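Local coordinates for protein mosquitocidal toxin (Lysinibacillus sphaericus, PDB 2VSE) that is toxic to mosquitoes, probably acting as an ADP-ribosyltransferase whose catalytic domain is joined to ricin-B-like lectin domains likely to bind carbohydrate, at residues 697-702 against 737-742; 590-595 against 611-616; 790-795 against 830-835; 602-607 against 635-640. All coordinates share one frame; numbering follows the deposited sequence.

Interaction 1: residues 697-702 against 737-742; sequences NNFTGY and WKLKYN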
# COMPACT_ATOMS: atom_id res chain seq x y z
N ASN A 697 18.58 -5.08 -10.07
CA ASN A 697 19.12 -4.88 -8.73
C ASN A 697 20.59 -5.30 -8.64
O ASN A 697 20.95 -6.25 -7.93
CB ASN A 697 18.28 -5.60 -7.65
CG ASN A 697 17.11 -4.75 -7.15
OD1 ASN A 697 17.19 -4.16 -6.06
ND2 ASN A 697 16.04 -4.69 -7.92
N ASN A 698 21.44 -4.58 -9.37
CA ASN A 698 22.87 -4.87 -9.38
C ASN A 698 23.68 -3.77 -8.72
O ASN A 698 23.30 -2.61 -8.75
CB ASN A 698 23.36 -5.14 -10.80
CG ASN A 698 22.47 -6.12 -11.54
OD1 ASN A 698 22.36 -7.29 -11.15
ND2 ASN A 698 21.80 -5.66 -12.59
N PHE A 699 24.80 -4.14 -8.12
CA PHE A 699 25.71 -3.16 -7.53
C PHE A 699 26.49 -2.41 -8.60
O PHE A 699 26.99 -3.01 -9.57
CB PHE A 699 26.69 -3.86 -6.61
CG PHE A 699 26.06 -4.48 -5.41
CD1 PHE A 699 25.89 -3.74 -4.24
CD2 PHE A 699 25.66 -5.82 -5.43
CE1 PHE A 699 25.32 -4.33 -3.10
CE2 PHE A 699 25.09 -6.42 -4.31
CZ PHE A 699 24.91 -5.68 -3.14
N THR A 700 26.60 -1.10 -8.42
CA THR A 700 27.48 -0.28 -9.25
C THR A 700 28.27 0.69 -8.36
O THR A 700 27.78 1.13 -7.33
CB THR A 700 26.70 0.51 -10.29
OG1 THR A 700 25.73 1.35 -9.64
CG2 THR A 700 25.97 -0.43 -11.26
N GLY A 701 29.49 1.00 -8.77
CA GLY A 701 30.33 1.95 -8.07
C GLY A 701 31.23 1.34 -7.02
O GLY A 701 31.64 0.18 -7.11
N TYR A 702 31.53 2.14 -6.00
CA TYR A 702 32.58 1.83 -5.06
C TYR A 702 32.02 1.48 -3.69
O TYR A 702 31.05 2.08 -3.24
CB TYR A 702 33.53 3.02 -4.97
CG TYR A 702 34.31 3.28 -6.24
CD1 TYR A 702 35.56 2.69 -6.44
CD2 TYR A 702 33.80 4.12 -7.24
CE1 TYR A 702 36.29 2.91 -7.59
CE2 TYR A 702 34.53 4.36 -8.40
CZ TYR A 702 35.77 3.74 -8.56
OH TYR A 702 36.51 3.95 -9.70
N TRP A 737 36.57 -0.75 -3.16
CA TRP A 737 36.49 -1.66 -4.31
C TRP A 737 35.41 -1.28 -5.30
O TRP A 737 34.26 -1.02 -4.91
CB TRP A 737 36.21 -3.07 -3.81
CG TRP A 737 37.25 -3.58 -2.92
CD1 TRP A 737 37.31 -3.43 -1.56
CD2 TRP A 737 38.41 -4.32 -3.30
NE1 TRP A 737 38.44 -4.05 -1.07
CE2 TRP A 737 39.13 -4.60 -2.12
CE3 TRP A 737 38.90 -4.78 -4.53
CZ2 TRP A 737 40.32 -5.34 -2.13
CZ3 TRP A 737 40.10 -5.51 -4.54
CH2 TRP A 737 40.79 -5.77 -3.35
N LYS A 738 35.77 -1.26 -6.57
CA LYS A 738 34.81 -1.06 -7.64
C LYS A 738 34.13 -2.38 -7.94
O LYS A 738 34.78 -3.42 -8.04
CB LYS A 738 35.51 -0.53 -8.89
CG LYS A 738 34.63 -0.25 -10.10
CD LYS A 738 33.80 1.03 -9.93
CE LYS A 738 33.44 1.63 -11.28
NZ LYS A 738 33.17 0.53 -12.25
N LEU A 739 32.80 -2.36 -8.05
CA LEU A 739 32.08 -3.54 -8.47
C LEU A 739 31.65 -3.41 -9.91
O LEU A 739 30.82 -2.57 -10.26
CB LEU A 739 30.93 -3.86 -7.53
CG LEU A 739 31.29 -4.91 -6.46
CD1 LEU A 739 32.29 -4.38 -5.44
CD2 LEU A 739 30.04 -5.41 -5.74
N LYS A 740 32.26 -4.22 -10.76
CA LYS A 740 32.02 -4.19 -12.19
C LYS A 740 31.16 -5.37 -12.57
O LYS A 740 31.63 -6.51 -12.64
CB LYS A 740 33.33 -4.22 -12.96
CG LYS A 740 33.14 -4.13 -14.48
CD LYS A 740 34.46 -4.33 -15.22
CE LYS A 740 34.25 -4.26 -16.72
NZ LYS A 740 35.45 -3.71 -17.40
N TYR A 741 29.89 -5.09 -12.82
CA TYR A 741 28.93 -6.13 -13.10
C TYR A 741 29.05 -6.62 -14.52
O TYR A 741 29.13 -5.82 -15.46
CB TYR A 741 27.52 -5.61 -12.82
CG TYR A 741 26.45 -6.65 -12.95
CD1 TYR A 741 26.44 -7.77 -12.12
CD2 TYR A 741 25.43 -6.52 -13.90
CE1 TYR A 741 25.45 -8.74 -12.23
CE2 TYR A 741 24.43 -7.49 -14.01
CZ TYR A 741 24.46 -8.59 -13.18
OH TYR A 741 23.49 -9.54 -13.27
N ASN A 742 29.05 -7.93 -14.69
CA ASN A 742 28.97 -8.51 -16.03
C ASN A 742 27.61 -9.18 -16.19
O ASN A 742 27.32 -10.19 -15.53
CB ASN A 742 30.13 -9.48 -16.28
CG ASN A 742 30.10 -10.10 -17.69
OD1 ASN A 742 29.04 -10.49 -18.19
ND2 ASN A 742 31.27 -10.21 -18.31
O HOH W 1 28.53 -2.86 -12.02
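Tyr-702 and Lys-738 form an antiparallel non-hydrogen-bonded pair, CA to CA 4.5 Å, where the two segments run 155° apart. Next to it Leu-739 N gives a nearly straight bond to Gly-701 O (2.9 Å, 166° at the hydrogen). Farther along the backbones diverge, and one water spans them, donating to Phe-699 O and Leu-739 O while accepting from Tyr-741 N. Bends at chi2 and chi4 of Lys-738 lay its chain across the Tyr-702 ring, with CD over the face, 3.8 Å from the centroid. At the other end the Asn-698 amide stacks on the Tyr-741 ring, planes 19° apart, and its OD1 comes 3.2 Å from Tyr-741 CZ. Asn-698 CB lies over the same ring. Phe-699 and Leu-739, both buried, run side by side, CB to CD2 3.8 Å. Trp-737 ends a Gln-x-Trp motif of the ricin-type beta-trefoil, its indole NE1 bonded to Ile-715 O. Strand 737-742 lies between 701-707 and 747-752, to which Lys-738 and Lys-740 bond by backbone. Strand 701-707 is flanked by 830-834, and the Phe-699 ring, just ahead of the strand, packs edge-to-face against Phe-703 and touches Arg-34 and Val-94 in the N-terminal part of the chain.

Interaction 2: residues 590-595 against 611-616; sequences YSSNQK and NLQHAH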
# COMPACT_ATOMS: atom_id res chain seq x y z
N TYR A 590 24.85 -21.97 -11.49
CA TYR A 590 24.49 -20.99 -12.51
C TYR A 590 24.54 -21.56 -13.94
O TYR A 590 24.79 -20.82 -14.89
CB TYR A 590 25.35 -19.71 -12.37
CG TYR A 590 25.09 -18.93 -11.09
CD1 TYR A 590 24.05 -17.99 -11.03
CD2 TYR A 590 25.86 -19.14 -9.95
CE1 TYR A 590 23.80 -17.27 -9.87
CE2 TYR A 590 25.63 -18.42 -8.79
CZ TYR A 590 24.58 -17.49 -8.75
OH TYR A 590 24.35 -16.79 -7.60
N SER A 591 24.33 -22.86 -14.09
CA SER A 591 24.22 -23.42 -15.43
C SER A 591 22.80 -23.28 -15.96
O SER A 591 21.85 -23.05 -15.19
CB SER A 591 24.72 -24.86 -15.52
OG SER A 591 24.52 -25.57 -14.32
N SER A 592 22.67 -23.37 -17.27
CA SER A 592 21.40 -23.14 -17.95
C SER A 592 20.24 -23.99 -17.44
O SER A 592 19.12 -23.50 -17.36
CB SER A 592 21.56 -23.32 -19.45
OG SER A 592 22.50 -22.40 -19.98
N ASN A 593 20.50 -25.25 -17.10
CA ASN A 593 19.42 -26.14 -16.65
C ASN A 593 18.94 -25.82 -15.23
O ASN A 593 18.04 -26.48 -14.71
CB ASN A 593 19.85 -27.60 -16.78
CG ASN A 593 21.04 -27.92 -15.91
OD1 ASN A 593 22.09 -27.29 -16.02
ND2 ASN A 593 20.87 -28.89 -15.03
N GLN A 594 19.55 -24.81 -14.62
CA GLN A 594 19.23 -24.37 -13.26
C GLN A 594 18.59 -22.99 -13.31
O GLN A 594 18.37 -22.32 -12.27
CB GLN A 594 20.49 -24.35 -12.40
CG GLN A 594 21.23 -25.70 -12.37
CD GLN A 594 22.53 -25.64 -11.61
OE1 GLN A 594 23.38 -24.79 -11.88
NE2 GLN A 594 22.71 -26.56 -10.65
N LYS A 595 18.28 -22.56 -14.53
CA LYS A 595 17.64 -21.27 -14.79
C LYS A 595 16.36 -21.51 -15.56
O LYS A 595 16.27 -22.45 -16.34
CB LYS A 595 18.55 -20.35 -15.62
CG LYS A 595 19.90 -20.03 -14.98
CD LYS A 595 20.77 -19.25 -15.95
CE LYS A 595 22.13 -18.95 -15.36
NZ LYS A 595 23.03 -18.27 -16.35
N ASN A 611 12.37 -24.32 -18.84
CA ASN A 611 13.80 -24.44 -18.58
C ASN A 611 14.60 -23.64 -19.59
O ASN A 611 14.23 -23.58 -20.75
CB ASN A 611 14.24 -25.89 -18.63
CG ASN A 611 15.65 -26.08 -18.14
OD1 ASN A 611 16.57 -26.14 -18.94
ND2 ASN A 611 15.82 -26.14 -16.84
N LEU A 612 15.69 -23.01 -19.14
CA LEU A 612 16.46 -22.16 -20.05
C LEU A 612 17.31 -22.99 -21.00
O LEU A 612 17.40 -22.67 -22.19
CB LEU A 612 17.29 -21.12 -19.30
CG LEU A 612 18.09 -20.11 -20.15
CD1 LEU A 612 17.18 -19.16 -20.89
CD2 LEU A 612 19.08 -19.34 -19.30
N GLN A 613 17.94 -24.06 -20.49
CA GLN A 613 18.67 -25.00 -21.34
C GLN A 613 17.72 -25.72 -22.29
O GLN A 613 17.92 -25.72 -23.50
CB GLN A 613 19.44 -26.02 -20.49
CG GLN A 613 20.19 -27.09 -21.28
CD GLN A 613 21.56 -26.66 -21.73
OE1 GLN A 613 22.24 -25.90 -21.04
NE2 GLN A 613 21.98 -27.14 -22.89
N HIS A 614 16.67 -26.33 -21.74
CA HIS A 614 15.73 -27.09 -22.55
C HIS A 614 14.37 -26.40 -22.57
O HIS A 614 13.47 -26.75 -21.80
CB HIS A 614 15.63 -28.53 -22.04
CG HIS A 614 16.93 -29.28 -22.07
ND1 HIS A 614 17.38 -29.96 -23.18
CD2 HIS A 614 17.86 -29.48 -21.10
CE1 HIS A 614 18.53 -30.54 -22.90
NE2 HIS A 614 18.85 -30.26 -21.65
N ALA A 615 14.24 -25.42 -23.45
CA ALA A 615 13.07 -24.53 -23.49
C ALA A 615 11.75 -25.26 -23.75
O ALA A 615 10.69 -24.82 -23.30
CB ALA A 615 13.28 -23.41 -24.50
N HIS A 616 11.82 -26.39 -24.46
CA HIS A 616 10.64 -27.22 -24.72
C HIS A 616 10.11 -27.95 -23.48
O HIS A 616 9.04 -28.55 -23.53
CB HIS A 616 10.93 -28.21 -25.85
CG HIS A 616 12.12 -29.09 -25.60
ND1 HIS A 616 13.38 -28.59 -25.38
CD2 HIS A 616 12.23 -30.44 -25.54
CE1 HIS A 616 14.23 -29.59 -25.19
NE2 HIS A 616 13.55 -30.72 -25.29
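Asn-611 reaches Asn-593 because its CG is swung opposite its own backbone N (chi1 -171°) and its amide is turned by a chi2 of -97°, which sets ND2 3.1 Å from Asn-593 O. The carbonyl is met from above its plane, whereas the acceptor lies in the plane of the Asn-611 amide. The other end of that amide turns back on its own segment: OD1 takes His-614 N on a lone pair at 2.8 Å, three residues on, an Asx motif that fixes the rotation of the side chain. Both polar ends are thus used, one to shape the turn and the other to tie it to the facing loop. That loop carries the Gln-x-Trp signature of ricin-type beta-trefoils, here Gln-594 to Trp-596, its Gln-594 closing the 3-10 segment 592-594. Gln-594 points away from the contact and holds its own loop, OE1 accepting from Ser-591 N in plane, from Ser-591 OG above the plane and from Asn-589 N. Between the loops, Leu-612 N donates to Lys-595 O (2.9 Å), and Gln-613 N makes a weak, bent bond to Ser-592 O. Side chains finish the seam: Lys-595 and Leu-612 lie alongside each other, CD to CD2 3.8 Å, while Gln-613 CB sits 3.6 Å from Ser-592 CB. Leu-612 and Lys-595 both touch Ile-561 of strand 560-566.

Interaction 3: residues 790-795 against 830-835; sequences DGFIIR and WNFIPS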
# COMPACT_ATOMS: atom_id res chain seq x y z
N ASP A 790 20.93 -12.72 6.98
CA ASP A 790 20.92 -11.27 6.79
C ASP A 790 22.30 -10.72 6.39
O ASP A 790 22.88 -9.89 7.08
CB ASP A 790 20.43 -10.61 8.09
CG ASP A 790 20.11 -9.16 7.93
OD1 ASP A 790 20.19 -8.65 6.79
OD2 ASP A 790 19.75 -8.52 8.94
N GLY A 791 22.84 -11.20 5.28
CA GLY A 791 24.14 -10.75 4.81
C GLY A 791 24.36 -11.32 3.44
O GLY A 791 23.54 -12.12 2.98
N PHE A 792 25.45 -10.92 2.77
CA PHE A 792 25.75 -11.35 1.41
C PHE A 792 26.91 -12.29 1.44
O PHE A 792 27.90 -12.06 2.15
CB PHE A 792 26.13 -10.18 0.51
CG PHE A 792 25.02 -9.19 0.26
CD1 PHE A 792 24.16 -9.35 -0.83
CD2 PHE A 792 24.86 -8.10 1.09
CE1 PHE A 792 23.14 -8.44 -1.07
CE2 PHE A 792 23.85 -7.18 0.85
CZ PHE A 792 22.98 -7.35 -0.22
N ILE A 793 26.78 -13.35 0.64
CA ILE A 793 27.83 -14.29 0.38
C ILE A 793 28.48 -13.78 -0.88
O ILE A 793 27.79 -13.28 -1.79
CB ILE A 793 27.25 -15.69 0.02
CG1 ILE A 793 26.47 -16.29 1.17
CG2 ILE A 793 28.35 -16.65 -0.32
CD1 ILE A 793 25.40 -17.32 0.66
N ILE A 794 29.80 -13.92 -0.95
CA ILE A 794 30.55 -13.60 -2.12
C ILE A 794 31.23 -14.88 -2.56
O ILE A 794 32.20 -15.32 -1.95
CB ILE A 794 31.59 -12.50 -1.83
CG1 ILE A 794 30.91 -11.26 -1.25
CG2 ILE A 794 32.38 -12.20 -3.10
CD1 ILE A 794 31.86 -10.21 -0.67
N ARG A 795 30.70 -15.46 -3.64
CA ARG A 795 31.05 -16.79 -4.09
C ARG A 795 31.78 -16.71 -5.42
O ARG A 795 31.37 -15.98 -6.33
CB ARG A 795 29.76 -17.59 -4.23
CG ARG A 795 29.88 -18.96 -4.81
CD ARG A 795 28.48 -19.44 -5.18
NE ARG A 795 27.56 -19.40 -4.04
CZ ARG A 795 27.61 -20.25 -3.01
NH1 ARG A 795 28.52 -21.23 -2.97
NH2 ARG A 795 26.73 -20.14 -2.03
N TRP A 830 28.84 -10.56 4.37
CA TRP A 830 29.39 -9.25 4.04
C TRP A 830 28.32 -8.20 3.83
O TRP A 830 27.20 -8.51 3.42
CB TRP A 830 30.24 -9.36 2.77
CG TRP A 830 31.31 -10.41 2.91
CD1 TRP A 830 31.23 -11.72 2.55
CD2 TRP A 830 32.61 -10.22 3.48
NE1 TRP A 830 32.42 -12.36 2.86
CE2 TRP A 830 33.28 -11.46 3.42
CE3 TRP A 830 33.27 -9.11 4.03
CZ2 TRP A 830 34.58 -11.63 3.90
CZ3 TRP A 830 34.57 -9.28 4.51
CH2 TRP A 830 35.21 -10.53 4.43
N ASN A 831 28.67 -6.96 4.16
CA ASN A 831 27.86 -5.80 3.80
C ASN A 831 28.58 -4.99 2.75
O ASN A 831 29.82 -5.03 2.65
CB ASN A 831 27.63 -4.90 5.00
CG ASN A 831 27.26 -5.65 6.26
OD1 ASN A 831 26.13 -6.14 6.40
ND2 ASN A 831 28.19 -5.71 7.21
N PHE A 832 27.82 -4.25 1.96
CA PHE A 832 28.39 -3.36 0.96
C PHE A 832 28.03 -1.93 1.28
O PHE A 832 26.90 -1.53 1.12
CB PHE A 832 27.92 -3.76 -0.43
CG PHE A 832 28.50 -5.06 -0.90
CD1 PHE A 832 29.64 -5.08 -1.71
CD2 PHE A 832 27.95 -6.27 -0.49
CE1 PHE A 832 30.20 -6.28 -2.13
CE2 PHE A 832 28.49 -7.46 -0.90
CZ PHE A 832 29.63 -7.47 -1.74
N ILE A 833 29.01 -1.18 1.76
CA ILE A 833 28.81 0.20 2.13
C ILE A 833 29.41 1.11 1.07
O ILE A 833 30.64 1.09 0.85
CB ILE A 833 29.50 0.54 3.49
CG1 ILE A 833 29.06 -0.42 4.61
CG2 ILE A 833 29.24 2.01 3.87
CD1 ILE A 833 30.15 -0.57 5.76
N PRO A 834 28.57 1.94 0.42
CA PRO A 834 29.05 2.91 -0.57
C PRO A 834 30.29 3.65 -0.11
O PRO A 834 30.35 4.11 1.03
CB PRO A 834 27.87 3.88 -0.69
CG PRO A 834 26.67 3.00 -0.47
CD PRO A 834 27.10 2.00 0.57
N SER A 835 31.29 3.71 -0.97
CA SER A 835 32.51 4.46 -0.67
C SER A 835 32.83 5.37 -1.82
O SER A 835 32.02 5.54 -2.74
CB SER A 835 33.70 3.54 -0.39
OG SER A 835 33.99 2.69 -1.48
O HOH W 2 31.29 -15.01 1.39
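Phe-792 and Trp-830 exchange both of their backbone polar groups. Phe-792 N donates to Trp-830 O (3.0 Å) and Trp-830 N to Phe-792 O (2.8 Å), each acceptor being met in its carbonyl plane on a lone pair. This is a single antiparallel hydrogen-bonded bridge; the strands cross at 101° and soon part. Where they separate, a water takes over: it accepts from Ile-794 N at 3.0 Å and, more weakly, from the indole NE1 of Trp-830, which it meets at the ring edge. Ile-794 N and the indole N-H, both in buried residues, thus share one acceptor. Beside these polar groups the contact is apolar. Ile-794 sends CD1 over the face of the five-membered ring of Trp-830, 3.9 Å from its centroid, crossing the indole at about a right angle, and the same methyl touches Phe-832 CZ at 3.7 Å. Phe-832 turns its edge to the face of Phe-792, a T-shaped pair with planes at 84° and centroids 5.6 Å apart. Beyond the bridge, Asn-831 ND2 is held by Ser-706 OG. Arg-795 is satisfied farther along by salt bridges to Asp-571 and Glu-784 and by Thr-800 O. Asp-790 and Gly-791 face Asn-786 in a G1 bulge at the start of strand 791-796. Trp-830 ends a Gln-x-Trp motif, and its buried indole is characteristic of the hydrophobic core of a ricin-type beta-trefoil.

Interaction 4: residues 602-607 against 635-640; sequences DKKRAY and DYDDQY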
# COMPACT_ATOMS: atom_id res chain seq x y z
N ASP A 602 -2.17 -14.45 -19.64
CA ASP A 602 -3.46 -13.75 -19.47
C ASP A 602 -4.68 -14.63 -19.22
O ASP A 602 -5.49 -14.34 -18.33
CB ASP A 602 -3.78 -12.90 -20.72
CG ASP A 602 -3.19 -11.51 -20.65
OD1 ASP A 602 -2.50 -11.20 -19.65
OD2 ASP A 602 -3.41 -10.73 -21.59
N LYS A 603 -4.84 -15.67 -20.04
CA LYS A 603 -6.05 -16.48 -20.01
C LYS A 603 -6.09 -17.39 -18.79
O LYS A 603 -7.17 -17.62 -18.21
CB LYS A 603 -6.20 -17.29 -21.31
CG LYS A 603 -6.58 -16.45 -22.54
CD LYS A 603 -5.39 -15.65 -23.09
CE LYS A 603 -5.79 -14.71 -24.21
NZ LYS A 603 -5.91 -15.43 -25.51
N LYS A 604 -4.92 -17.87 -18.38
CA LYS A 604 -4.76 -18.78 -17.26
C LYS A 604 -4.58 -18.03 -15.94
O LYS A 604 -4.81 -18.60 -14.87
CB LYS A 604 -3.52 -19.66 -17.49
CG LYS A 604 -3.48 -20.41 -18.82
CD LYS A 604 -4.15 -21.76 -18.72
CE LYS A 604 -4.12 -22.48 -20.06
NZ LYS A 604 -4.96 -23.71 -20.07
N ARG A 605 -4.17 -16.77 -16.03
CA ARG A 605 -3.76 -15.97 -14.86
C ARG A 605 -2.77 -16.75 -14.00
O ARG A 605 -2.90 -16.82 -12.79
CB ARG A 605 -4.98 -15.51 -14.05
CG ARG A 605 -5.87 -14.59 -14.84
CD ARG A 605 -7.22 -14.44 -14.19
NE ARG A 605 -8.07 -13.56 -14.99
CZ ARG A 605 -9.20 -13.93 -15.59
NH1 ARG A 605 -9.65 -15.17 -15.48
NH2 ARG A 605 -9.88 -13.04 -16.29
N ALA A 606 -1.78 -17.32 -14.67
CA ALA A 606 -0.77 -18.17 -14.05
C ALA A 606 0.49 -18.14 -14.90
O ALA A 606 0.47 -17.63 -16.03
CB ALA A 606 -1.30 -19.60 -13.90
N TYR A 607 1.57 -18.70 -14.36
CA TYR A 607 2.87 -18.63 -15.03
C TYR A 607 3.33 -19.96 -15.60
O TYR A 607 3.09 -21.03 -15.03
CB TYR A 607 3.95 -18.12 -14.07
CG TYR A 607 3.77 -16.69 -13.66
CD1 TYR A 607 4.55 -15.67 -14.22
CD2 TYR A 607 2.82 -16.33 -12.70
CE1 TYR A 607 4.39 -14.35 -13.83
CE2 TYR A 607 2.64 -15.01 -12.32
CZ TYR A 607 3.43 -14.03 -12.89
OH TYR A 607 3.25 -12.73 -12.50
N ASP A 635 1.89 -28.14 -23.62
CA ASP A 635 1.21 -27.12 -22.85
C ASP A 635 -0.03 -27.74 -22.20
O ASP A 635 -0.86 -28.33 -22.89
CB ASP A 635 0.79 -25.97 -23.77
CG ASP A 635 0.20 -24.80 -23.02
OD1 ASP A 635 -1.03 -24.58 -23.12
OD2 ASP A 635 0.96 -24.08 -22.33
N TYR A 636 -0.15 -27.60 -20.88
CA TYR A 636 -1.28 -28.14 -20.11
C TYR A 636 -1.45 -27.44 -18.77
O TYR A 636 -0.51 -26.84 -18.24
CB TYR A 636 -1.14 -29.66 -19.88
CG TYR A 636 -2.45 -30.44 -19.95
CD1 TYR A 636 -3.69 -29.82 -19.71
CD2 TYR A 636 -2.45 -31.81 -20.26
CE1 TYR A 636 -4.89 -30.53 -19.77
CE2 TYR A 636 -3.64 -32.53 -20.32
CZ TYR A 636 -4.86 -31.89 -20.08
OH TYR A 636 -6.05 -32.60 -20.15
N ASP A 637 -2.65 -27.55 -18.21
CA ASP A 637 -3.01 -26.92 -16.93
C ASP A 637 -2.03 -27.18 -15.79
O ASP A 637 -1.72 -26.26 -15.02
CB ASP A 637 -4.43 -27.33 -16.52
CG ASP A 637 -5.51 -26.58 -17.32
OD1 ASP A 637 -5.15 -25.65 -18.07
OD2 ASP A 637 -6.71 -26.93 -17.18
N ASP A 638 -1.54 -28.42 -15.68
CA ASP A 638 -0.64 -28.78 -14.58
C ASP A 638 0.77 -28.21 -14.74
O ASP A 638 1.62 -28.40 -13.88
CB ASP A 638 -0.61 -30.30 -14.35
CG ASP A 638 -0.20 -31.10 -15.59
OD1 ASP A 638 0.40 -30.54 -16.54
OD2 ASP A 638 -0.48 -32.33 -15.61
N GLN A 639 0.99 -27.48 -15.83
CA GLN A 639 2.26 -26.80 -16.08
C GLN A 639 2.17 -25.30 -15.80
O GLN A 639 3.08 -24.55 -16.17
CB GLN A 639 2.74 -27.08 -17.51
CG GLN A 639 2.45 -28.50 -17.99
CD GLN A 639 2.92 -28.78 -19.41
OE1 GLN A 639 3.60 -27.88 -20.03
NE2 GLN A 639 2.57 -30.05 -19.96
N TYR A 640 1.10 -24.86 -15.15
CA TYR A 640 0.92 -23.44 -14.83
C TYR A 640 0.87 -23.18 -13.32
O TYR A 640 0.26 -23.94 -12.57
CB TYR A 640 -0.31 -22.89 -15.56
CG TYR A 640 -0.05 -22.62 -17.04
CD1 TYR A 640 0.35 -21.37 -17.47
CD2 TYR A 640 -0.20 -23.63 -17.99
CE1 TYR A 640 0.59 -21.10 -18.81
CE2 TYR A 640 0.04 -23.37 -19.34
CZ TYR A 640 0.44 -22.11 -19.74
OH TYR A 640 0.69 -21.82 -21.06
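Lys-604 arches over the Tyr-640 ring to reach Asp-637. It crosses both side chains at about a right angle, and its CG stands over one face of the phenol ring, 4.2 Å from the centroid and offset toward the rim. A bend at chi2 (-90°) turns the otherwise extended chain, so that NZ ends 2.8 Å from Asp-637 OD1. This salt bridge approaches the oxygen nearly along its C-O bond, and it lies on the same side of the ring as Lys-604 CG, displaced beyond the rim. The ring is pinned at its far end as well: Tyr-640 OH donates to the syn lone pair of Asp-635 OD2 at 2.6 Å, an oxygen that also pairs with Lys-608. Asp-635 OD1 lies 5.1 Å from Lys-604 NZ, too far for contact, though its charge would probably favour the ammonium group. At the base of the ring the contact is apolar and backbone-made. Ala-606 CB meets Tyr-640 CB at 3.8 Å, and Tyr-607 O receives a CA-H...O contact from Tyr-640 CA (3.2 Å). Next along, the backbones of Tyr-607 and Trp-641 bond, joining the neighbouring antiparallel strands 606-611 and 640-645. Arg-605 and Ala-606 face Asn-601 in a G1 bulge that ends the hairpin turn between strands 596-601 and 606-611. Gln-639, whose NE2 is bound to Thr-633 O, Tyr-640 and Trp-641 spell the Gln-x-Trp motif that recurs in ricin-type beta-trefoils.

How the interactions relate
Interactions 1 and 3 belong to one ricin-type beta-trefoil, interactions 2 and 4 to another, and each contact includes part of a Gln-x-Trp motif. Interaction 3 is wholly buried and mainly aromatic. It touches interaction 1, which is only partly buried, through the rings of Phe-699, Phe-792 and Phe-832, and Tyr-702 O probably bonds Ser-835 N where strands 701-707 and 830-834 run side by side. In the other trefoil, interactions 2 and 4 sit at opposite ends of strand 606-611, centres 19 Å apart: 2 is a surface seam of amide and backbone bonds, whereas 4 sets a buried tyrosine beside a lysine whose tip makes a salt bridge. Interactions 2 and 3 come within about 5 Å, nearest atoms, without touching.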